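Serine/threonine protein phosphatase Stp1 (Streptococcus agalactiae, PDB 2PK0) catalyses the metal-dependent removal of phosphate from phosphoserine and phosphothreonine of proteins, as a bacterial PP2C-family phosphatase that binds magnesium. Local coordinates at residues Gly127-Gln131 against Gly132-Leu136. Sequence-based numbering, arbitrary orientation.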
# COMPACT_ATOMS: atom_id res chain seq x y z
N GLY A 127 -5.39 3.68 -5.21
CA GLY A 127 -6.41 4.32 -6.01
C GLY A 127 -5.87 5.17 -7.14
O GLY A 127 -4.69 5.50 -7.17
N ILE A 128 -6.73 5.51 -8.08
CA ILE A 128 -6.36 6.45 -9.12
C ILE A 128 -7.26 7.65 -9.01
O ILE A 128 -8.47 7.51 -8.83
CB ILE A 128 -6.48 5.84 -10.55
CG1 ILE A 128 -5.38 4.81 -10.80
CG2 ILE A 128 -6.42 6.92 -11.64
CD1 ILE A 128 -5.67 3.94 -11.96
N VAL A 129 -6.66 8.83 -9.07
CA VAL A 129 -7.43 10.06 -9.18
C VAL A 129 -7.38 10.60 -10.61
O VAL A 129 -6.30 10.92 -11.12
CB VAL A 129 -6.95 11.09 -8.15
CG1 VAL A 129 -7.63 12.45 -8.36
CG2 VAL A 129 -7.19 10.54 -6.74
N ARG A 130 -8.53 10.67 -11.26
CA ARG A 130 -8.66 11.16 -12.66
C ARG A 130 -9.79 12.16 -12.74
O ARG A 130 -10.89 11.89 -12.22
CB ARG A 130 -8.95 9.99 -13.61
CG ARG A 130 -9.06 10.33 -15.09
CD ARG A 130 -9.13 9.04 -15.92
NE ARG A 130 -7.95 8.20 -15.65
CZ ARG A 130 -7.92 6.87 -15.69
NH1 ARG A 130 -9.01 6.17 -15.98
NH2 ARG A 130 -6.79 6.24 -15.41
N GLN A 131 -9.55 13.29 -13.39
CA GLN A 131 -10.56 14.34 -13.59
C GLN A 131 -11.34 14.62 -12.30
O GLN A 131 -12.57 14.61 -12.30
CB GLN A 131 -11.52 13.96 -14.73
CG GLN A 131 -10.87 13.75 -16.10
CD GLN A 131 -10.42 15.05 -16.76
OE1 GLN A 131 -11.21 15.98 -16.94
NE2 GLN A 131 -9.14 15.11 -17.14
N GLY A 132 -10.62 14.82 -11.21
CA GLY A 132 -11.20 15.06 -9.89
C GLY A 132 -11.87 13.89 -9.19
O GLY A 132 -12.57 14.09 -8.21
N GLU A 133 -11.69 12.67 -9.68
CA GLU A 133 -12.41 11.54 -9.08
C GLU A 133 -11.51 10.41 -8.62
O GLU A 133 -10.64 9.99 -9.37
CB GLU A 133 -13.44 10.99 -10.06
CG GLU A 133 -14.30 9.89 -9.44
CD GLU A 133 -15.32 9.32 -10.39
OE1 GLU A 133 -15.50 9.88 -11.49
OE2 GLU A 133 -15.93 8.30 -10.02
N TYR A 134 -11.73 9.89 -7.40
CA TYR A 134 -10.96 8.75 -6.86
C TYR A 134 -11.55 7.41 -7.24
O TYR A 134 -12.68 7.10 -6.90
CB TYR A 134 -10.88 8.84 -5.34
CG TYR A 134 -10.06 7.76 -4.64
CD1 TYR A 134 -8.71 7.97 -4.35
CD2 TYR A 134 -10.63 6.55 -4.25
CE1 TYR A 134 -7.96 7.01 -3.70
CE2 TYR A 134 -9.88 5.57 -3.59
CZ TYR A 134 -8.55 5.81 -3.32
OH TYR A 134 -7.80 4.86 -2.68
N HIS A 135 -10.77 6.59 -7.93
CA HIS A 135 -11.21 5.24 -8.27
C HIS A 135 -10.47 4.21 -7.42
O HIS A 135 -9.27 4.07 -7.56
CB HIS A 135 -10.95 4.94 -9.74
CG HIS A 135 -11.73 5.81 -10.68
ND1 HIS A 135 -12.90 5.39 -11.27
CD2 HIS A 135 -11.52 7.07 -11.11
CE1 HIS A 135 -13.37 6.36 -12.05
NE2 HIS A 135 -12.55 7.39 -11.96
N LEU A 136 -11.19 3.51 -6.55
CA LEU A 136 -10.59 2.47 -5.73
C LEU A 136 -10.23 1.23 -6.54
O LEU A 136 -11.04 0.72 -7.30
CB LEU A 136 -11.52 2.11 -4.57
CG LEU A 136 -11.13 0.96 -3.64
CD1 LEU A 136 -9.80 1.22 -2.91
CD2 LEU A 136 -12.24 0.67 -2.66
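Gly132 follows Gln131 at the tip of a two-residue beta hairpin, and the type I' turn from Arg130 to Glu133 reverses the chain. Both tip residues have positive phi, 45° at Gln131 and 71° at Gly132, as this turn requires. The hairpin joins strands 125-130 and 133-136 at one margin of an antiparallel sheet in the PP2C fold. Glu133 closes the turn with two backbone bonds to Arg130. Its N donates to Arg130 O at 2.8 Å, and its O accepts from Arg130 N at 2.9 Å. The same Glu133 O also receives a CA-H...O contact from Val129. The side chain of Arg130 turns to another partner, a salt bridge from NH2 to Asp190. Tyr134 pairs with Val129 in a non-hydrogen-bonded position. The two side chains cross at about a right angle, and Tyr134 CD1 meets Val129 CG2 at 3.8 Å. With CG anti to the backbone N (chi1 -178°), the tyrosine extends its ring diagonally to Gly127, two residues before its own partner Val129. There CE1, CZ and OH lie close to Gly127 CA, where the lack of a side chain leaves room for the ring. Val129 also touches Tyr191 and Val193 of the neighbouring strand 191-195. His135 forms the next hydrogen-bonded pair, with Ile128. Ile128 N donates to His135 O at 3.0 Å, and His135 N returns a nearly straight bond to Ile128 O. The His135 ring turns its edge to that same oxygen, with Ile128 O in the ring plane and 3.8 Å from CD2.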